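Local coordinates for general stress protein 26 (Bacillus anthracis, PDB 3EC6), which is of unknown function but binds flavin-adenine dinucleotide and belongs to the pyridoxamine 5'-phosphate oxidase family of flavin-binding proteins, at residues M2-K5 against E6-T10; K95-N99 against S100-W104. All blocks are in the same frame, centred on the assembly; numbering follows the deposited sequence.

In the fold
Both contacts are local, each made within one unbroken run of chain, so neither closes a long loop; they follow in series and neither nest nor cross. Interaction 1 covers the first two turns of helix 4-13, the N-terminal helix, and the residues just before it; the helix lies against strands 113-126 and 135-138 of the antiparallel sheet. The chain then runs through most of that sheet and helices 51-58 and 90-96 before interaction 2, where residues 95-104 leave helix 90-96 and lead toward the flavin ahead of strand 113-126. The centres of interactions 1 and 2 are about 27 Å apart, with no touch between them. Strand 113-126, touched by interaction 1, is the next strand after interaction 2.

Interaction 1: residues M2-K5 against E6-T10; sequences MHLK and EKITT
The opening turns of the N-terminal helix 4-13 start from His3, which holds the N-cap position and hands its carbonyl to Lys7: Lys7 N reaches His3 O at 2.7 Å. Ile8 N follows on Leu4 O at 2.9 Å. The third carbonyl, Lys5 O, is gripped twice, because Thr9 N and Thr9 OG1, the latter also at 2.9 Å, come to it from opposite faces of its plane. The threonine hydroxyl can fold back this way since OG1 stands beside its own backbone N (chi1 -60°). Thr10 does the same one residue on, with OG1 donating to Glu6 O at 2.7 Å. At the helix start a water takes the N-H of Glu6 at 2.8 Å from Glu6 N and donates to Met2 O, tying the preceding loop to the first turn. Among side chains, Leu4 CG lies opposite its backbone N and beside the carbonyl carbon (chi1 -179°), and CG and CD1 meet Ile8 CD1, CG at 3.8 Å. His3 and Glu6 run alongside each other on the exposed side, ring and carboxylate nearly perpendicular. Lys7 stretches out to a salt bridge with Glu135, while Leu4 and Ile8 turn to the sheet, where Tyr125 and Ile123 of strand 113-126 and Leu137 of strand 135-138 receive them.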
loop_
_atom_site.group_PDB
_atom_site.type_symbol
_atom_site.label_atom_id
_atom_site.label_comp_id
_atom_site.label_asym_id
_atom_site.label_seq_id
_atom_site.Cartn_x
_atom_site.Cartn_y
_atom_site.Cartn_z
HETATM N N MSE A 2 26.324 -10.009 -11.892
HETATM C CA MSE A 2 25.019 -10.098 -11.170
HETATM C C MSE A 2 24.101 -8.885 -11.370
HETATM O O MSE A 2 24.596 -7.768 -11.527
HETATM C CB MSE A 2 25.261 -10.348 -9.689
HETATM C CG MSE A 2 24.066 -10.933 -8.971
HETATM SE SE MSE A 2 23.419 -9.571 -7.804
HETATM C CE MSE A 2 23.187 -10.623 -6.193
ATOM N N HIS A 3 22.771 -9.092 -11.329
ATOM C CA HIS A 3 21.862 -8.157 -11.960
ATOM C C HIS A 3 20.870 -7.462 -11.045
ATOM O O HIS A 3 19.995 -6.802 -11.545
ATOM C CB HIS A 3 21.115 -8.830 -13.094
ATOM C CG HIS A 3 22.027 -9.362 -14.140
ATOM N ND1 HIS A 3 21.889 -10.620 -14.687
ATOM C CD2 HIS A 3 23.127 -8.815 -14.715
ATOM C CE1 HIS A 3 22.859 -10.823 -15.564
ATOM N NE2 HIS A 3 23.624 -9.744 -15.599
ATOM N N LEU A 4 21.045 -7.609 -9.739
ATOM C CA LEU A 4 20.089 -7.037 -8.776
ATOM C C LEU A 4 19.946 -5.537 -8.880
ATOM O O LEU A 4 18.829 -5.038 -8.933
ATOM C CB LEU A 4 20.430 -7.440 -7.337
ATOM C CG LEU A 4 19.486 -6.929 -6.240
ATOM C CD1 LEU A 4 18.095 -7.517 -6.414
ATOM C CD2 LEU A 4 19.991 -7.306 -4.898
ATOM N N LYS A 5 21.054 -4.779 -8.869
ATOM C CA LYS A 5 20.932 -3.328 -9.023
ATOM C C LYS A 5 20.250 -2.987 -10.309
ATOM O O LYS A 5 19.464 -2.082 -10.358
ATOM C CB LYS A 5 22.262 -2.572 -8.965
ATOM C CG LYS A 5 22.861 -2.426 -7.599
ATOM C CD LYS A 5 24.086 -1.554 -7.693
ATOM C CE LYS A 5 24.948 -1.754 -6.498
ATOM N NZ LYS A 5 24.514 -0.886 -5.409
ATOM N N GLU A 6 20.566 -3.719 -11.378
ATOM C CA GLU A 6 19.903 -3.442 -12.635
ATOM C C GLU A 6 18.409 -3.810 -12.606
ATOM O O GLU A 6 17.592 -3.053 -13.116
ATOM C CB GLU A 6 20.600 -4.189 -13.775
ATOM C CG GLU A 6 19.897 -4.029 -15.083
ATOM C CD GLU A 6 20.764 -4.493 -16.261
ATOM O OE1 GLU A 6 21.762 -5.227 -16.041
ATOM O OE2 GLU A 6 20.434 -4.108 -17.404
ATOM N N LYS A 7 18.083 -4.957 -12.015
ATOM C CA LYS A 7 16.676 -5.395 -11.848
ATOM C C LYS A 7 15.901 -4.331 -11.090
ATOM O O LYS A 7 14.775 -3.988 -11.463
ATOM C CB LYS A 7 16.576 -6.730 -11.085
ATOM C CG LYS A 7 16.881 -8.092 -11.850
ATOM C CD LYS A 7 17.013 -9.265 -10.812
ATOM C CE LYS A 7 16.880 -10.650 -11.443
ATOM N NZ LYS A 7 17.272 -11.703 -10.478
ATOM N N ILE A 8 16.506 -3.789 -10.020
ATOM C CA ILE A 8 15.855 -2.731 -9.223
ATOM C C ILE A 8 15.700 -1.431 -9.984
ATOM O O ILE A 8 14.652 -0.823 -9.987
ATOM C CB ILE A 8 16.595 -2.513 -7.835
ATOM C CG1 ILE A 8 16.409 -3.777 -6.987
ATOM C CG2 ILE A 8 16.040 -1.265 -7.140
ATOM C CD1 ILE A 8 17.344 -3.858 -5.806
ATOM N N THR A 9 16.760 -1.006 -10.672
ATOM C CA THR A 9 16.710 0.216 -11.458
ATOM C C THR A 9 15.640 0.177 -12.584
ATOM O O THR A 9 14.957 1.206 -12.806
ATOM C CB THR A 9 18.096 0.521 -12.057
ATOM O OG1 THR A 9 19.045 0.672 -10.988
ATOM C CG2 THR A 9 18.036 1.807 -12.818
ATOM N N THR A 10 15.515 -1.005 -13.179
ATOM C CA THR A 10 14.512 -1.352 -14.212
ATOM C C THR A 10 13.117 -1.020 -13.654
ATOM O O THR A 10 12.309 -0.310 -14.300
ATOM C CB THR A 10 14.632 -2.842 -14.619
ATOM O OG1 THR A 10 15.910 -3.104 -15.241
ATOM C CG2 THR A 10 13.526 -3.256 -15.559
HETATM O O HOH W 1 23.063 -5.016 -11.684
#

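Interaction 2: residues K95-N99 against S100-W104; sequences KFWNN and SLKRW. With FAD (flavin-adenine dinucleotide), chain B; SO4 (sulfate ion), chain C.
Leu101 lays its CB obliquely by the six-membered ring of Trp97, an off-centre CH-pi contact with CB 3.8 Å from CZ3, and its CD1 touches CE3. Farther along the same ring, CZ2 meets Lys102 CG. Asn98 holds the turn between them: its CG sits between backbone N and carbonyl carbon (chi1 67°), and from there OD1 accepts from Ser100 N at 3.0 Å, the donor standing above the side-chain carbonyl plane (37° out of it), while ND2 donates a hydrogen bond to Phe96 O at 3.1 Å, nearly in the amide plane. One amide thus joins the end of helix 90-96 to the 3-10 turn that follows, whose backbone bonds include Leu101 N to Asn98 O and Lys102 N to Asn99 O. Arg103 NH1 bonds Ser100 O and also sulfate O1, at 2.8 Å, and Ser100 OG donates to sulfate O4 at 2.6 Å; this ion is probably from the crystallisation liquor. Asp74 of the second subunit forms a salt bridge with Arg103 NH2. Trp104 is sandwiched, Arg103 CB over one face and the flavin on the other, CZ2 lying 3.2 Å from FAD N10. An Asx turn at Asn98 therefore leads from a helix end to a tryptophan facing the isoalloxazine, part of the flavin site at the dimer interface.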
loop_
_atom_site.group_PDB
_atom_site.type_symbol
_atom_site.label_atom_id
_atom_site.label_comp_id
_atom_site.label_asym_id
_atom_site.label_seq_id
_atom_site.Cartn_x
_atom_site.Cartn_y
_atom_site.Cartn_z
ATOM N N LYS A 95 13.097 19.554 -11.705
ATOM C CA LYS A 95 13.467 18.348 -12.456
ATOM C C LYS A 95 12.290 17.395 -12.611
ATOM O O LYS A 95 12.005 16.887 -13.696
ATOM C CB LYS A 95 14.669 17.655 -11.781
ATOM C CG LYS A 95 15.134 16.387 -12.469
ATOM C CD LYS A 95 16.425 15.864 -11.770
ATOM C CE LYS A 95 16.783 14.486 -12.253
ATOM N NZ LYS A 95 18.216 14.215 -11.816
ATOM N N PHE A 96 11.555 17.200 -11.528
ATOM C CA PHE A 96 10.502 16.178 -11.496
ATOM C C PHE A 96 9.157 16.746 -11.913
ATOM O O PHE A 96 8.234 15.971 -12.103
ATOM C CB PHE A 96 10.407 15.519 -10.096
ATOM C CG PHE A 96 11.673 14.846 -9.697
ATOM C CD1 PHE A 96 12.359 14.065 -10.613
ATOM C CD2 PHE A 96 12.142 14.961 -8.382
ATOM C CE1 PHE A 96 13.548 13.400 -10.247
ATOM C CE2 PHE A 96 13.338 14.312 -7.999
ATOM C CZ PHE A 96 14.038 13.566 -8.926
ATOM N N TRP A 97 9.037 18.075 -11.997
ATOM C CA TRP A 97 7.733 18.681 -12.315
ATOM C C TRP A 97 7.161 18.120 -13.618
ATOM O O TRP A 97 7.889 17.942 -14.590
ATOM C CB TRP A 97 7.796 20.210 -12.392
ATOM C CG TRP A 97 6.443 20.705 -12.816
ATOM C CD1 TRP A 97 6.064 21.077 -14.087
ATOM C CD2 TRP A 97 5.266 20.830 -11.980
ATOM N NE1 TRP A 97 4.727 21.418 -14.078
ATOM C CE2 TRP A 97 4.221 21.290 -12.809
ATOM C CE3 TRP A 97 5.010 20.632 -10.612
ATOM C CZ2 TRP A 97 2.923 21.517 -12.322
ATOM C CZ3 TRP A 97 3.714 20.882 -10.123
ATOM C CH2 TRP A 97 2.699 21.330 -10.986
ATOM N N ASN A 98 5.864 17.851 -13.657
ATOM C CA ASN A 98 5.213 17.447 -14.914
ATOM C C ASN A 98 3.724 17.680 -14.752
ATOM O O ASN A 98 3.261 17.867 -13.606
ATOM C CB ASN A 98 5.519 15.989 -15.279
ATOM C CG ASN A 98 4.915 15.023 -14.317
ATOM O OD1 ASN A 98 3.766 14.590 -14.485
ATOM N ND2 ASN A 98 5.633 14.736 -13.229
ATOM N N ASN A 99 2.973 17.618 -15.832
ATOM C CA ASN A 99 1.570 18.091 -15.757
ATOM C C ASN A 99 0.631 17.133 -15.000
ATOM O O ASN A 99 -0.463 17.532 -14.593
ATOM C CB ASN A 99 1.026 18.462 -17.141
ATOM C CG ASN A 99 1.690 19.747 -17.693
ATOM O OD1 ASN A 99 2.287 20.547 -16.924
ATOM N ND2 ASN A 99 1.572 19.958 -19.003
ATOM N N SER A 100 1.049 15.874 -14.760
ATOM C CA SER A 100 0.182 15.020 -13.981
ATOM C C SER A 100 0.015 15.570 -12.573
ATOM O O SER A 100 -1.046 15.356 -11.944
ATOM C CB SER A 100 0.734 13.595 -13.900
ATOM O OG SER A 100 0.939 13.123 -15.239
ATOM N N LEU A 101 1.043 16.307 -12.114
ATOM C CA LEU A 101 0.995 16.887 -10.743
ATOM C C LEU A 101 -0.021 18.021 -10.589
ATOM O O LEU A 101 -0.310 18.453 -9.456
ATOM C CB LEU A 101 2.382 17.303 -10.270
ATOM C CG LEU A 101 3.448 16.202 -10.319
ATOM C CD1 LEU A 101 4.793 16.870 -9.958
ATOM C CD2 LEU A 101 3.072 15.148 -9.275
ATOM N N LYS A 102 -0.605 18.485 -11.697
ATOM C CA LYS A 102 -1.553 19.605 -11.672
ATOM C C LYS A 102 -2.853 19.213 -10.947
ATOM O O LYS A 102 -3.651 20.067 -10.617
ATOM C CB LYS A 102 -1.823 20.156 -13.103
ATOM C CG LYS A 102 -0.661 20.972 -13.588
ATOM C CD LYS A 102 -0.910 21.580 -14.981
ATOM C CE LYS A 102 -1.848 22.828 -14.988
ATOM N NZ LYS A 102 -1.731 23.819 -13.787
ATOM N N ARG A 103 -3.022 17.918 -10.679
ATOM C CA ARG A 103 -4.150 17.480 -9.882
ATOM C C ARG A 103 -4.015 17.989 -8.477
ATOM O O ARG A 103 -5.033 18.196 -7.783
ATOM C CB ARG A 103 -4.225 15.946 -9.833
ATOM C CG ARG A 103 -4.556 15.334 -11.180
ATOM C CD ARG A 103 -4.356 13.804 -11.124
ATOM N NE ARG A 103 -4.862 13.144 -12.334
ATOM C CZ ARG A 103 -4.189 13.002 -13.462
ATOM N NH1 ARG A 103 -2.954 13.500 -13.621
ATOM N NH2 ARG A 103 -4.764 12.346 -14.465
ATOM N N TRP A 104 -2.769 18.136 -8.019
ATOM C CA TRP A 104 -2.541 18.423 -6.586
ATOM C C TRP A 104 -1.784 19.718 -6.309
ATOM O O TRP A 104 -1.771 20.155 -5.159
ATOM C CB TRP A 104 -1.770 17.254 -5.930
ATOM C CG TRP A 104 -2.467 15.952 -6.204
ATOM C CD1 TRP A 104 -3.657 15.506 -5.645
ATOM C CD2 TRP A 104 -2.056 14.960 -7.131
ATOM N NE1 TRP A 104 -3.979 14.265 -6.179
ATOM C CE2 TRP A 104 -3.037 13.924 -7.112
ATOM C CE3 TRP A 104 -0.967 14.849 -7.998
ATOM C CZ2 TRP A 104 -2.923 12.766 -7.935
ATOM C CZ3 TRP A 104 -0.857 13.694 -8.835
ATOM C CH2 TRP A 104 -1.843 12.683 -8.784
HETATM P PA FAD B . -4.658 14.149 2.712
HETATM O O1A FAD B . -3.749 15.033 3.554
HETATM O O2A FAD B . -5.377 14.892 1.601
HETATM O O5B FAD B . -5.878 13.506 3.599
HETATM C C5B FAD B . -6.659 12.517 2.971
HETATM C C4B FAD B . -6.500 11.311 3.874
HETATM O O4B FAD B . -7.235 11.562 5.090
HETATM C C3B FAD B . -7.062 10.070 3.190
HETATM O O3B FAD B . -6.015 9.261 2.655
HETATM C C2B FAD B . -7.923 9.446 4.289
HETATM O O2B FAD B . -7.180 8.478 5.011
HETATM C C1B FAD B . -8.269 10.602 5.229
HETATM N N9A FAD B . -9.563 11.230 4.861
HETATM C C8A FAD B . -10.129 11.249 3.606
HETATM N N7A FAD B . -11.315 11.903 3.669
HETATM C C5A FAD B . -11.513 12.317 4.935
HETATM C C6A FAD B . -12.570 13.023 5.508
HETATM N N6A FAD B . -13.721 13.132 4.827
HETATM N N1A FAD B . -12.510 13.297 6.864
HETATM C C2A FAD B . -11.419 12.882 7.625
HETATM N N3A FAD B . -10.371 12.179 7.038
HETATM C C4A FAD B . -10.422 11.904 5.704
HETATM N N1 FAD B . -1.096 12.872 -4.410
HETATM C C2 FAD B . 0.061 13.621 -4.364
HETATM O O2 FAD B . 0.046 14.571 -3.576
HETATM N N3 FAD B . 1.165 13.286 -5.113
HETATM C C4 FAD B . 1.128 12.210 -5.974
HETATM O O4 FAD B . 2.149 11.914 -6.659
HETATM C C4X FAD B . -0.065 11.468 -6.091
HETATM N N5 FAD B . -0.108 10.396 -6.968
HETATM C C5X FAD B . -1.293 9.680 -7.073
HETATM C C6 FAD B . -1.312 8.613 -7.991
HETATM C C7 FAD B . -2.496 7.872 -8.068
HETATM C C7M FAD B . -2.536 6.730 -9.055
HETATM C C8 FAD B . -3.615 8.184 -7.266
HETATM C C8M FAD B . -4.904 7.378 -7.314
HETATM C C9 FAD B . -3.557 9.218 -6.323
HETATM C C9A FAD B . -2.381 9.989 -6.236
HETATM N N10 FAD B . -2.314 11.037 -5.326
HETATM C C10 FAD B . -1.147 11.798 -5.274
HETATM C "C1'" FAD B . -3.377 11.347 -4.325
HETATM C "C2'" FAD B . -3.123 10.733 -2.939
HETATM O "O2'" FAD B . -3.038 9.307 -3.018
HETATM C "C3'" FAD B . -4.326 11.069 -2.055
HETATM O "O3'" FAD B . -4.441 12.502 -2.047
HETATM C "C4'" FAD B . -4.151 10.541 -0.638
HETATM O "O4'" FAD B . -5.396 10.612 0.130
HETATM C "C5'" FAD B . -3.060 11.338 0.098
HETATM O "O5'" FAD B . -2.967 10.864 1.433
HETATM P P FAD B . -2.767 12.017 2.542
HETATM O O1P FAD B . -2.960 11.460 3.948
HETATM O O2P FAD B . -1.533 12.841 2.303
HETATM O O3P FAD B . -4.048 12.854 2.072
HETATM S S SO4 C . -1.759 12.349 -17.146
HETATM O O1 SO4 C . -2.001 13.495 -16.253
HETATM O O2 SO4 C . -2.813 11.352 -16.915
HETATM O O3 SO4 C . -1.779 12.783 -18.547
HETATM O O4 SO4 C . -0.437 11.747 -16.959
#